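Local coordinates for protein alpha-1,2-Mannosidase (Trichoderma reesei, PDB 1HCU) that hydrolyses alpha-1,2-linked mannose residues, probably trimming high-mannose N-glycans down to the Man5 form with calcium as cofactor, at residues Y113-R117 and G118-S122; E467-D470 and V471-Q474; E184-R187 and L188-T192; L62-A65 and I66-D70; I73-T76 and I77-V81. All coordinates share one frame; numbering follows the deposited sequence.

Interaction 1 (Y113-R117 and G118-S122); sequences YDLLR and GPFSS
Phe120 doubles back against Leu115 at the C-terminal turn of helix 98-117. Its CB lies 3.4 Å from Leu115 O and also meets Ile66. With CG beside the backbone N (chi1 -72°), the ring is carried along the Leu115 side chain, and the two point the same way. Phe120 CD1 comes 4.0 Å from Leu115 CD2, which meets the ring obliquely. Further out, CE1 meets Val471 and CZ meets Leu67.

The turn itself hinges on the Leu115 carbonyl, which accepts the amides three and five residues on as the chain leaves toward helix 127-144. Gly118 N donates to Leu115 O at 3.0 Å from well above the carbonyl plane, 72° out of it. Phe120 N reaches the same Leu115 O at 3.1 Å from the opposite face, tilted by only 25°. One step along, Ser121 makes a CA-H...O contact, its CA 3.0 Å from Leu116 O, and Leu116 CD2 sits 3.7 Å from Phe120 O. One turn back, Tyr113 offers one face of its ring to Arg117 CG, which sits toward the rim.

Asp114 turns its carboxylate to other parts of the chain, with a salt bridge from Arg187 and a bond from Ser491 N. Helix 56-67 packs against Leu115, Leu116 and Phe120, helix 127-144 receives Tyr113, Leu116 and Arg117, and Phe481 of strand 481-483 touches Leu115 and Pro119.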
loop_
_atom_site.group_PDB
_atom_site.type_symbol
_atom_site.label_atom_id
_atom_site.label_comp_id
_atom_site.label_asym_id
_atom_site.label_seq_id
_atom_site.Cartn_x
_atom_site.Cartn_y
_atom_site.Cartn_z
ATOM N N TYR A 113 -1.023 -5.702 17.237
ATOM C CA TYR A 113 -0.988 -5.327 18.643
ATOM C C TYR A 113 -2.180 -4.428 18.993
ATOM O O TYR A 113 -2.886 -4.679 19.972
ATOM C CB TYR A 113 0.330 -4.621 18.952
ATOM C CG TYR A 113 0.506 -4.253 20.402
ATOM C CD1 TYR A 113 0.804 -5.216 21.367
ATOM C CD2 TYR A 113 0.374 -2.932 20.809
ATOM C CE1 TYR A 113 0.963 -4.856 22.707
ATOM C CE2 TYR A 113 0.527 -2.566 22.120
ATOM C CZ TYR A 113 0.818 -3.521 23.068
ATOM O OH TYR A 113 0.929 -3.111 24.374
ATOM N N ASP A 114 -2.418 -3.397 18.183
ATOM C CA ASP A 114 -3.529 -2.488 18.435
ATOM C C ASP A 114 -4.888 -3.187 18.365
ATOM O O ASP A 114 -5.783 -2.885 19.150
ATOM C CB ASP A 114 -3.505 -1.301 17.462
ATOM C CG ASP A 114 -2.501 -0.223 17.870
ATOM O OD1 ASP A 114 -2.182 -0.127 19.074
ATOM O OD2 ASP A 114 -2.047 0.544 16.993
ATOM N N LEU A 115 -5.049 -4.121 17.435
ATOM C CA LEU A 115 -6.318 -4.822 17.324
ATOM C C LEU A 115 -6.541 -5.786 18.497
ATOM O O LEU A 115 -7.613 -5.788 19.108
ATOM C CB LEU A 115 -6.393 -5.583 15.996
ATOM C CG LEU A 115 -6.420 -4.726 14.718
ATOM C CD1 LEU A 115 -6.383 -5.632 13.495
ATOM C CD2 LEU A 115 -7.662 -3.858 14.692
ATOM N N LEU A 116 -5.523 -6.581 18.824
ATOM C CA LEU A 116 -5.629 -7.548 19.917
ATOM C C LEU A 116 -5.768 -6.911 21.306
ATOM O O LEU A 116 -6.147 -7.582 22.261
ATOM C CB LEU A 116 -4.431 -8.512 19.887
ATOM C CG LEU A 116 -4.407 -9.416 18.645
ATOM C CD1 LEU A 116 -3.257 -10.402 18.737
ATOM C CD2 LEU A 116 -5.724 -10.160 18.530
ATOM N N ARG A 117 -5.452 -5.623 21.416
ATOM C CA ARG A 117 -5.590 -4.911 22.680
ATOM C C ARG A 117 -6.821 -4.019 22.637
ATOM O O ARG A 117 -7.253 -3.493 23.663
ATOM C CB ARG A 117 -4.373 -4.041 22.970
ATOM C CG ARG A 117 -3.117 -4.819 23.253
ATOM C CD ARG A 117 -2.142 -3.955 23.997
ATOM N NE ARG A 117 -2.574 -3.721 25.369
ATOM C CZ ARG A 117 -2.096 -2.752 26.139
ATOM N NH1 ARG A 117 -1.174 -1.927 25.658
ATOM N NH2 ARG A 117 -2.534 -2.608 27.383
ATOM N N GLY A 118 -7.383 -3.857 21.447
ATOM C CA GLY A 118 -8.553 -3.021 21.294
ATOM C C GLY A 118 -9.854 -3.776 21.090
ATOM O O GLY A 118 -10.197 -4.658 21.876
ATOM N N PRO A 119 -10.591 -3.461 20.016
ATOM C CA PRO A 119 -11.876 -4.079 19.674
ATOM C C PRO A 119 -11.838 -5.520 19.181
ATOM O O PRO A 119 -12.872 -6.067 18.808
ATOM C CB PRO A 119 -12.428 -3.131 18.619
ATOM C CG PRO A 119 -11.188 -2.786 17.854
ATOM C CD PRO A 119 -10.162 -2.532 18.952
ATOM N N PHE A 120 -10.660 -6.132 19.160
ATOM C CA PHE A 120 -10.542 -7.516 18.717
ATOM C C PHE A 120 -9.749 -8.339 19.713
ATOM O O PHE A 120 -9.197 -9.375 19.359
ATOM C CB PHE A 120 -9.869 -7.607 17.341
ATOM C CG PHE A 120 -10.736 -7.142 16.209
ATOM C CD1 PHE A 120 -10.941 -5.785 15.984
ATOM C CD2 PHE A 120 -11.391 -8.063 15.395
ATOM C CE1 PHE A 120 -11.785 -5.347 14.971
ATOM C CE2 PHE A 120 -12.242 -7.635 14.372
ATOM C CZ PHE A 120 -12.440 -6.274 14.162
ATOM N N SER A 121 -9.707 -7.886 20.962
ATOM C CA SER A 121 -8.956 -8.583 22.002
ATOM C C SER A 121 -9.423 -10.010 22.277
ATOM O O SER A 121 -8.663 -10.825 22.806
ATOM C CB SER A 121 -8.997 -7.780 23.298
ATOM O OG SER A 121 -10.329 -7.619 23.741
ATOM N N SER A 122 -10.668 -10.310 21.921
ATOM C CA SER A 122 -11.223 -11.644 22.134
ATOM C C SER A 122 -10.486 -12.705 21.309
ATOM O O SER A 122 -10.359 -13.856 21.738
ATOM C CB SER A 122 -12.714 -11.664 21.776
ATOM O OG SER A 122 -12.905 -11.462 20.385
#

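Interaction 2 (E467-D470 and V471-Q474); sequences EESD and VQVQ
Ser469 and Gln472 stand at the two ends of a tight turn, and the chain directions of 467-470 and 471-474 differ by 89°. Asp470 and Val471 at its corners both have helix-like backbone angles. The turn is closed by a weak bond from Gln472 N to Ser469 O, 3.4 Å long.

Ser469 adds a second, better bond from its side chain. Its hydroxyl sits between the backbone N and the carbonyl carbon (chi1 84°), and from there Ser469 OG accepts from Val471 N at 3.1 Å. The same OG is 3.5 Å from Val471 CB, so the valine packs directly against the hydroxyl.

Beyond the turn, Gln474 bends at chi2 and curls back on its own segment, where its NE2 donates to Gln472 O at 2.9 Å from above that carbonyl plane. Gln474 NE2 is also 3.7 Å from Glu468 OE1, with amide and carboxylate nearly perpendicular, 86° apart. Glu468 OE1 lies 3.8 Å from Gln472 CB as well, while the other carboxylate oxygen, OE2, holds a salt bridge to Arg403. Arg403 and Tyr399 of helix 393-405 further bind the backbone of Val473.

A serine whose hydroxyl takes the amide two residues on, while its carbonyl takes the third, if weakly, is an ST motif. Here it redirects the chain between helix 451-465 and strand 481-483.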
loop_
_atom_site.group_PDB
_atom_site.type_symbol
_atom_site.label_atom_id
_atom_site.label_comp_id
_atom_site.label_asym_id
_atom_site.label_seq_id
_atom_site.Cartn_x
_atom_site.Cartn_y
_atom_site.Cartn_z
ATOM N N GLU A 467 -19.111 -6.838 8.072
ATOM C CA GLU A 467 -19.946 -6.117 9.024
ATOM C C GLU A 467 -19.181 -4.915 9.572
ATOM O O GLU A 467 -17.953 -4.864 9.505
ATOM C CB GLU A 467 -20.327 -7.040 10.189
ATOM C CG GLU A 467 -20.991 -8.357 9.787
ATOM C CD GLU A 467 -22.445 -8.188 9.358
ATOM O OE1 GLU A 467 -23.236 -7.598 10.136
ATOM O OE2 GLU A 467 -22.798 -8.652 8.249
ATOM N N GLU A 468 -19.911 -3.956 10.130
ATOM C CA GLU A 468 -19.294 -2.761 10.696
ATOM C C GLU A 468 -18.344 -3.056 11.859
ATOM O O GLU A 468 -18.504 -4.045 12.567
ATOM C CB GLU A 468 -20.374 -1.792 11.182
ATOM C CG GLU A 468 -20.985 -0.934 10.103
ATOM C CD GLU A 468 -19.934 -0.131 9.343
ATOM O OE1 GLU A 468 -19.017 0.434 9.989
ATOM O OE2 GLU A 468 -20.036 -0.062 8.097
ATOM N N SER A 469 -17.355 -2.185 12.038
ATOM C CA SER A 469 -16.387 -2.289 13.129
ATOM C C SER A 469 -15.601 -0.983 13.154
ATOM O O SER A 469 -15.803 -0.117 12.302
ATOM C CB SER A 469 -15.430 -3.470 12.927
ATOM O OG SER A 469 -14.348 -3.136 12.077
ATOM N N ASP A 470 -14.710 -0.837 14.124
ATOM C CA ASP A 470 -13.910 0.379 14.231
ATOM C C ASP A 470 -12.848 0.475 13.139
ATOM O O ASP A 470 -12.347 1.551 12.842
ATOM C CB ASP A 470 -13.233 0.446 15.603
ATOM C CG ASP A 470 -14.209 0.750 16.716
ATOM O OD1 ASP A 470 -15.040 -0.127 17.051
ATOM O OD2 ASP A 470 -14.152 1.875 17.251
ATOM N N VAL A 471 -12.501 -0.658 12.551
ATOM C CA VAL A 471 -11.497 -0.689 11.507
ATOM C C VAL A 471 -12.022 -0.058 10.217
ATOM O O VAL A 471 -11.260 0.540 9.468
ATOM C CB VAL A 471 -11.059 -2.140 11.231
ATOM C CG1 VAL A 471 -9.967 -2.167 10.176
ATOM C CG2 VAL A 471 -10.568 -2.772 12.518
ATOM N N GLN A 472 -13.326 -0.188 9.972
ATOM C CA GLN A 472 -13.951 0.370 8.773
ATOM C C GLN A 472 -13.803 1.895 8.766
ATOM O O GLN A 472 -13.949 2.543 9.802
ATOM C CB GLN A 472 -15.447 0.012 8.733
ATOM C CG GLN A 472 -15.789 -1.490 8.657
ATOM C CD GLN A 472 -15.799 -2.053 7.236
ATOM O OE1 GLN A 472 -16.151 -3.216 7.024
ATOM N NE2 GLN A 472 -15.421 -1.233 6.264
ATOM N N VAL A 473 -13.516 2.478 7.607
ATOM C CA VAL A 473 -13.381 3.927 7.557
ATOM C C VAL A 473 -14.768 4.595 7.602
ATOM O O VAL A 473 -15.662 4.248 6.828
ATOM C CB VAL A 473 -12.599 4.377 6.294
ATOM C CG1 VAL A 473 -11.195 3.780 6.306
ATOM C CG2 VAL A 473 -13.317 3.939 5.062
ATOM N N GLN A 474 -14.947 5.533 8.531
ATOM C CA GLN A 474 -16.217 6.237 8.688
ATOM C C GLN A 474 -16.281 7.488 7.812
ATOM O O GLN A 474 -15.428 8.376 7.906
ATOM C CB GLN A 474 -16.427 6.632 10.153
ATOM C CG GLN A 474 -16.283 5.481 11.146
ATOM C CD GLN A 474 -17.220 4.329 10.852
ATOM O OE1 GLN A 474 -18.421 4.519 10.698
ATOM N NE2 GLN A 474 -16.671 3.121 10.780
#

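Interaction 3 (E184-R187 and L188-T192); sequences EWTR and LSDLT
Arg187 and Leu191 face each other one turn apart on helix 182-192, one of the helices of the barrel. The arginine leaves its backbone with CG opposite the N (chi1 -173°) and bends at chi2, which swings the guanidinium along the helix toward its C-terminal end. Leu191 CD1 then rests over one face of that group, off-centre, 3.5 Å from Arg187 NH2 and 3.7 Å from Arg187 CZ. Underneath, Leu191 N donates to Arg187 O at 3.0 Å.

Asp190 stands near the same guanidinium with its carboxylate plane at 86° to it. The charges do not quite meet, since Arg187 NH1 is 4.5 Å from Asp190 OD1. Tyr257 OH makes a hydrogen bond to each of these two atoms, and Arg493 pairs with Asp190.

In this (alpha/alpha)7 barrel, the fold of family 47, the cluster joins helix 182-192 to Asp114 of helix 98-117 and Tyr257 of helix 245-257. The i to i+4 backbone ladder runs straight through, with Asp190 N to Thr186 O at 3.1 Å and an angle of 160° at the hydrogen. At the last turn Leu188 O takes two donors, Thr192 N at 2.8 Å and the hydroxyl Thr192 OG1 at 2.9 Å. Trp185 meets Phe148 edge-to-face, and Glu184 reaches Asn484 ND2 beside the calcium-site residue Thr485.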
loop_
_atom_site.group_PDB
_atom_site.type_symbol
_atom_site.label_atom_id
_atom_site.label_comp_id
_atom_site.label_asym_id
_atom_site.label_seq_id
_atom_site.Cartn_x
_atom_site.Cartn_y
_atom_site.Cartn_z
ATOM N N GLU A 184 4.425 4.481 11.249
ATOM C CA GLU A 184 4.730 3.394 12.169
ATOM C C GLU A 184 5.754 3.693 13.249
ATOM O O GLU A 184 5.677 3.140 14.343
ATOM C CB GLU A 184 5.089 2.091 11.420
ATOM C CG GLU A 184 5.745 2.191 10.056
ATOM C CD GLU A 184 4.850 2.780 8.981
ATOM O OE1 GLU A 184 4.990 3.987 8.701
ATOM O OE2 GLU A 184 4.006 2.039 8.420
ATOM N N TRP A 185 6.689 4.588 12.962
ATOM C CA TRP A 185 7.703 4.955 13.941
ATOM C C TRP A 185 7.115 5.880 15.015
ATOM O O TRP A 185 7.514 5.818 16.178
ATOM C CB TRP A 185 8.902 5.598 13.232
ATOM C CG TRP A 185 9.787 4.559 12.584
ATOM C CD1 TRP A 185 9.447 3.694 11.576
ATOM C CD2 TRP A 185 11.123 4.218 12.971
ATOM N NE1 TRP A 185 10.489 2.835 11.321
ATOM C CE2 TRP A 185 11.530 3.133 12.161
ATOM C CE3 TRP A 185 12.015 4.723 13.926
ATOM C CZ2 TRP A 185 12.796 2.540 12.279
ATOM C CZ3 TRP A 185 13.277 4.132 14.044
ATOM C CH2 TRP A 185 13.652 3.053 13.224
ATOM N N THR A 186 6.162 6.725 14.632
ATOM C CA THR A 186 5.526 7.607 15.603
ATOM C C THR A 186 4.617 6.742 16.471
ATOM O O THR A 186 4.526 6.935 17.681
ATOM C CB THR A 186 4.682 8.718 14.922
ATOM O OG1 THR A 186 5.555 9.650 14.269
ATOM C CG2 THR A 186 3.845 9.464 15.953
ATOM N N ARG A 187 3.969 5.766 15.842
ATOM C CA ARG A 187 3.080 4.846 16.550
ATOM C C ARG A 187 3.893 4.069 17.584
ATOM O O ARG A 187 3.446 3.861 18.706
ATOM C CB ARG A 187 2.420 3.871 15.557
ATOM C CG ARG A 187 1.343 2.983 16.171
ATOM C CD ARG A 187 0.281 3.837 16.844
ATOM N NE ARG A 187 -0.649 3.068 17.669
ATOM C CZ ARG A 187 -1.213 3.534 18.783
ATOM N NH1 ARG A 187 -0.931 4.765 19.201
ATOM N NH2 ARG A 187 -2.070 2.783 19.473
ATOM N N LEU A 188 5.094 3.651 17.199
ATOM C CA LEU A 188 5.957 2.898 18.107
ATOM C C LEU A 188 6.339 3.745 19.342
ATOM O O LEU A 188 6.275 3.258 20.469
ATOM C CB LEU A 188 7.219 2.423 17.360
ATOM C CG LEU A 188 8.171 1.484 18.115
ATOM C CD1 LEU A 188 7.438 0.214 18.496
ATOM C CD2 LEU A 188 9.377 1.161 17.260
ATOM N N SER A 189 6.729 5.004 19.129
ATOM C CA SER A 189 7.091 5.883 20.243
ATOM C C SER A 189 5.920 6.039 21.201
ATOM O O SER A 189 6.094 6.023 22.416
ATOM C CB SER A 189 7.490 7.279 19.753
ATOM O OG SER A 189 8.709 7.256 19.043
ATOM N N ASP A 190 4.726 6.202 20.649
ATOM C CA ASP A 190 3.550 6.371 21.485
ATOM C C ASP A 190 3.247 5.109 22.289
ATOM O O ASP A 190 2.802 5.185 23.431
ATOM C CB ASP A 190 2.339 6.746 20.625
ATOM C CG ASP A 190 2.363 8.199 20.183
ATOM O OD1 ASP A 190 1.444 8.598 19.437
ATOM O OD2 ASP A 190 3.290 8.939 20.584
ATOM N N LEU A 191 3.499 3.951 21.690
ATOM C CA LEU A 191 3.242 2.673 22.346
ATOM C C LEU A 191 4.311 2.295 23.367
ATOM O O LEU A 191 4.001 1.679 24.384
ATOM C CB LEU A 191 3.129 1.575 21.290
ATOM C CG LEU A 191 1.771 0.893 21.101
ATOM C CD1 LEU A 191 0.634 1.813 21.497
ATOM C CD2 LEU A 191 1.644 0.447 19.646
ATOM N N THR A 192 5.559 2.677 23.096
ATOM C CA THR A 192 6.684 2.360 23.981
ATOM C C THR A 192 7.041 3.460 24.982
ATOM O O THR A 192 7.622 3.188 26.021
ATOM C CB THR A 192 7.980 2.085 23.182
ATOM O OG1 THR A 192 8.362 3.283 22.487
ATOM C CG2 THR A 192 7.780 0.953 22.179
#

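Interaction 4 (L62-A65 and I66-D70); sequences LDTA and ILMGD
Ala65 and Asp70 close the C-terminal end of helix 56-67. Among the backbone bonds, Asp70 N donates to Ala65 O at 2.9 Å, nearly along the C=O axis, and inside it Gly69 N bonds Ile66 O at 3.1 Å. This nested pair, with Gly69 at a positive phi of 78°, is a Schellman motif; it ends the helix, and helix 71-80 begins directly after, with Asp70 at its N-cap position. Upstream, the regular helical ladder persists: Leu67 N reaches Asp63 O at 3.0 Å with an angle of 163° at the hydrogen, whereas the Met68 N to Thr64 O bond is weak.

Apolar contacts follow the i to i+4 ridges. Thr64 and Met68 lie side by side and point the same way. Thr64 CG2 touches Met68 SD at 3.9 Å, because that methyl is opposite its own backbone N while the methionine chain is extended beyond CG. Ile66 keeps CG1 beside its N, which puts CG1 3.4 Å from Leu62 O and leaves CD1 a loose 4.5 Å from Leu62 CG.

The buried polar groups are served from other helices and loops: Asp63 OD1 is hydrogen-bonded to His488 and Ser111, while OD2 forms a salt bridge with Lys459, and Thr64 OG1 bonds Phe454 O and Lys459.

Around this helix end, helix 13-33 lays Phe23 on Thr64, Ala65, Met68 and Asp70, helix 98-117 packs on Leu62, Asp63, Ile66 and Leu67, and helix 71-80 leans on Leu62, Ala65 and Ile66.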
loop_
_atom_site.group_PDB
_atom_site.type_symbol
_atom_site.label_atom_id
_atom_site.label_comp_id
_atom_site.label_asym_id
_atom_site.label_seq_id
_atom_site.Cartn_x
_atom_site.Cartn_y
_atom_site.Cartn_z
ATOM N N LEU A 62 -1.351 -11.655 9.528
ATOM C CA LEU A 62 -1.829 -11.740 10.899
ATOM C C LEU A 62 -3.064 -10.888 11.208
ATOM O O LEU A 62 -4.060 -11.402 11.710
ATOM C CB LEU A 62 -0.695 -11.369 11.861
ATOM C CG LEU A 62 -1.020 -11.313 13.352
ATOM C CD1 LEU A 62 -1.638 -12.622 13.796
ATOM C CD2 LEU A 62 0.264 -11.020 14.150
ATOM N N ASP A 63 -3.013 -9.591 10.919
ATOM C CA ASP A 63 -4.154 -8.748 11.222
ATOM C C ASP A 63 -5.367 -9.043 10.347
ATOM O O ASP A 63 -6.506 -8.873 10.780
ATOM C CB ASP A 63 -3.777 -7.262 11.150
ATOM C CG ASP A 63 -3.365 -6.816 9.763
ATOM O OD1 ASP A 63 -3.119 -5.603 9.611
ATOM O OD2 ASP A 63 -3.282 -7.654 8.835
ATOM N N THR A 64 -5.132 -9.496 9.122
ATOM C CA THR A 64 -6.245 -9.826 8.251
ATOM C C THR A 64 -6.977 -10.999 8.900
ATOM O O THR A 64 -8.207 -11.028 8.942
ATOM C CB THR A 64 -5.763 -10.216 6.837
ATOM O OG1 THR A 64 -5.081 -9.102 6.241
ATOM C CG2 THR A 64 -6.945 -10.602 5.957
ATOM N N ALA A 65 -6.211 -11.951 9.433
ATOM C CA ALA A 65 -6.774 -13.128 10.096
ATOM C C ALA A 65 -7.562 -12.718 11.333
ATOM O O ALA A 65 -8.542 -13.362 11.695
ATOM C CB ALA A 65 -5.656 -14.092 10.491
ATOM N N ILE A 66 -7.125 -11.650 11.990
ATOM C CA ILE A 66 -7.812 -11.172 13.186
ATOM C C ILE A 66 -9.176 -10.579 12.832
ATOM O O ILE A 66 -10.169 -10.881 13.481
ATOM C CB ILE A 66 -6.973 -10.095 13.919
ATOM C CG1 ILE A 66 -5.750 -10.737 14.564
ATOM C CG2 ILE A 66 -7.815 -9.405 14.980
ATOM C CD1 ILE A 66 -4.786 -9.735 15.143
ATOM N N LEU A 67 -9.217 -9.746 11.795
ATOM C CA LEU A 67 -10.464 -9.099 11.370
ATOM C C LEU A 67 -11.480 -10.096 10.817
ATOM O O LEU A 67 -12.680 -9.818 10.792
ATOM C CB LEU A 67 -10.172 -8.028 10.310
ATOM C CG LEU A 67 -9.195 -6.916 10.709
ATOM C CD1 LEU A 67 -8.954 -5.991 9.523
ATOM C CD2 LEU A 67 -9.758 -6.135 11.886
ATOM N N MET A 68 -10.992 -11.249 10.367
ATOM C CA MET A 68 -11.855 -12.281 9.815
ATOM C C MET A 68 -12.340 -13.249 10.888
ATOM O O MET A 68 -13.174 -14.108 10.623
ATOM C CB MET A 68 -11.118 -13.065 8.726
ATOM C CG MET A 68 -10.852 -12.269 7.460
ATOM S SD MET A 68 -9.830 -13.187 6.293
ATOM C CE MET A 68 -10.266 -12.397 4.737
ATOM N N GLY A 69 -11.816 -13.116 12.098
ATOM C CA GLY A 69 -12.237 -14.007 13.167
ATOM C C GLY A 69 -11.600 -15.386 13.083
ATOM O O GLY A 69 -12.158 -16.361 13.587
ATOM N N ASP A 70 -10.431 -15.472 12.449
ATOM C CA ASP A 70 -9.727 -16.742 12.317
ATOM C C ASP A 70 -8.843 -17.027 13.517
ATOM O O ASP A 70 -7.613 -16.969 13.438
ATOM C CB ASP A 70 -8.887 -16.752 11.047
ATOM C CG ASP A 70 -9.730 -16.609 9.809
ATOM O OD1 ASP A 70 -10.960 -16.819 9.913
ATOM O OD2 ASP A 70 -9.174 -16.298 8.737
#

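Interaction 5 (I73-T76 and I77-V81); sequences IVNT and ILQYV
Val74 and Leu78 pack side by side, pointing the same way. Val74 CG1, opposite its backbone N, meets Leu78 CD1 at 3.7 Å and Leu78 CG at 4.0 Å. Leu78 CG also presses to 3.2 Å from Val74 O, the carbonyl that accepts from Leu78 N at 2.9 Å with an angle of 168° at the hydrogen. One residue round, Ile73 and Ile77 repeat the scheme: Ile73 CG2 is 3.9 Å from Ile77 CD1, over the bond from Ile77 N to Ile73 O.

On the outer side Asn75 and Gln79 run askew to each other with their amide planes 61° apart. Here it is an aliphatic carbon that does the touching, Gln79 CG at 3.9 Å from Asn75 OD1. One rung of the helix is weak, Tyr80 N to Thr76 O at 3.4 Å.

Farther out, Phe23 and Trp27 of helix 13-33 and Ala65, Ile66 and Leu62 of helix 56-67 brace the isoleucine and valine face. Leu129 backs Leu78 and Gln79. Tyr80 is held by Phe35, edge-to-face, and by its hydroxyl's bond to Trp54 O; Thr76 OG1 bonds back to Asp72 O.

The chemistry thus splits the helix lengthwise. Branched apolar chains fill the buried side, while amides line the exposed one. There the side chain of Gln79 is about 4 Å from a NAG (2-acetamido-2-deoxy-beta-D-glucopyranose) of a glycan carried by the protein.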
loop_
_atom_site.group_PDB
_atom_site.type_symbol
_atom_site.label_atom_id
_atom_site.label_comp_id
_atom_site.label_asym_id
_atom_site.label_seq_id
_atom_site.Cartn_x
_atom_site.Cartn_y
_atom_site.Cartn_z
ATOM N N ILE A 73 -5.695 -19.558 13.051
ATOM C CA ILE A 73 -4.576 -18.999 12.319
ATOM C C ILE A 73 -3.876 -17.949 13.174
ATOM O O ILE A 73 -2.649 -17.886 13.197
ATOM C CB ILE A 73 -5.046 -18.353 10.994
ATOM C CG1 ILE A 73 -5.664 -19.431 10.094
ATOM C CG2 ILE A 73 -3.874 -17.656 10.305
ATOM C CD1 ILE A 73 -6.286 -18.902 8.829
ATOM N N VAL A 74 -4.655 -17.142 13.887
ATOM C CA VAL A 74 -4.087 -16.098 14.728
ATOM C C VAL A 74 -3.175 -16.705 15.780
ATOM O O VAL A 74 -2.055 -16.241 15.996
ATOM C CB VAL A 74 -5.184 -15.270 15.438
ATOM C CG1 VAL A 74 -4.553 -14.279 16.414
ATOM C CG2 VAL A 74 -6.007 -14.530 14.422
ATOM N N ASN A 75 -3.657 -17.752 16.432
ATOM C CA ASN A 75 -2.879 -18.413 17.459
ATOM C C ASN A 75 -1.575 -18.977 16.892
ATOM O O ASN A 75 -0.523 -18.858 17.519
ATOM C CB ASN A 75 -3.712 -19.519 18.108
ATOM C CG ASN A 75 -2.903 -20.372 19.063
ATOM O OD1 ASN A 75 -2.302 -21.378 18.663
ATOM N ND2 ASN A 75 -2.862 -19.966 20.334
ATOM N N THR A 76 -1.644 -19.572 15.703
ATOM C CA THR A 76 -0.462 -20.152 15.069
ATOM C C THR A 76 0.641 -19.111 14.881
ATOM O O THR A 76 1.808 -19.369 15.179
ATOM C CB THR A 76 -0.808 -20.762 13.686
ATOM O OG1 THR A 76 -1.852 -21.731 13.833
ATOM C CG2 THR A 76 0.411 -21.439 13.077
ATOM N N ILE A 77 0.262 -17.935 14.387
ATOM C CA ILE A 77 1.209 -16.852 14.135
ATOM C C ILE A 77 1.735 -16.261 15.437
ATOM O O ILE A 77 2.935 -16.034 15.582
ATOM C CB ILE A 77 0.553 -15.735 13.267
ATOM C CG1 ILE A 77 -0.013 -16.354 11.981
ATOM C CG2 ILE A 77 1.592 -14.680 12.887
ATOM C CD1 ILE A 77 -0.793 -15.391 11.105
ATOM N N LEU A 78 0.841 -16.027 16.389
ATOM C CA LEU A 78 1.243 -15.482 17.677
ATOM C C LEU A 78 2.296 -16.372 18.352
ATOM O O LEU A 78 3.224 -15.870 18.983
ATOM C CB LEU A 78 0.019 -15.311 18.586
ATOM C CG LEU A 78 -0.977 -14.206 18.210
ATOM C CD1 LEU A 78 -2.118 -14.201 19.196
ATOM C CD2 LEU A 78 -0.294 -12.850 18.218
ATOM N N GLN A 79 2.167 -17.687 18.208
ATOM C CA GLN A 79 3.130 -18.611 18.810
ATOM C C GLN A 79 4.487 -18.500 18.120
ATOM O O GLN A 79 5.532 -18.766 18.719
ATOM C CB GLN A 79 2.620 -20.049 18.695
ATOM C CG GLN A 79 1.343 -20.314 19.457
ATOM C CD GLN A 79 1.599 -20.721 20.886
ATOM O OE1 GLN A 79 2.243 -19.998 21.651
ATOM N NE2 GLN A 79 1.100 -21.892 21.259
ATOM N N TYR A 80 4.458 -18.101 16.854
ATOM C CA TYR A 80 5.666 -17.956 16.055
ATOM C C TYR A 80 6.432 -16.645 16.300
ATOM O O TYR A 80 7.665 -16.653 16.362
ATOM C CB TYR A 80 5.300 -18.083 14.572
ATOM C CG TYR A 80 6.414 -17.728 13.613
ATOM C CD1 TYR A 80 6.278 -16.656 12.730
ATOM C CD2 TYR A 80 7.604 -18.458 13.587
ATOM C CE1 TYR A 80 7.296 -16.320 11.844
ATOM C CE2 TYR A 80 8.634 -18.131 12.703
ATOM C CZ TYR A 80 8.469 -17.061 11.836
ATOM O OH TYR A 80 9.471 -16.733 10.946
ATOM N N VAL A 81 5.708 -15.533 16.440
ATOM C CA VAL A 81 6.333 -14.219 16.642
ATOM C C VAL A 81 7.541 -14.202 17.586
ATOM O O VAL A 81 8.597 -13.691 17.227
ATOM C CB VAL A 81 5.302 -13.159 17.136
ATOM C CG1 VAL A 81 6.005 -11.823 17.400
ATOM C CG2 VAL A 81 4.213 -12.966 16.086
#

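Interaction 1 is the hub, touching all four others. Its Phe120 CZ meets Leu67 CD2 of interaction 4 at 3.5 Å, and its Leu115 CD2 meets Val471 CG2 of interaction 2 at 3.8 Å; Val471 also reaches Leu67. Toward interaction 3 the tie is polar, Asp114 OD1 to Arg187 NH2 at 2.9 Å. Interactions 4 and 5 follow each other on consecutive helices and interlock, with Ile66 CG1 3.8 Å from Val74 CG2. Interaction 3 comes closer to the metal than interaction 4: the side chain of Glu184 is about 10 Å from the bound calcium, that of Asp63 about 13 Å. The Glu184 side chain is also about 11 Å from that of Glu100, a predicted proton donor.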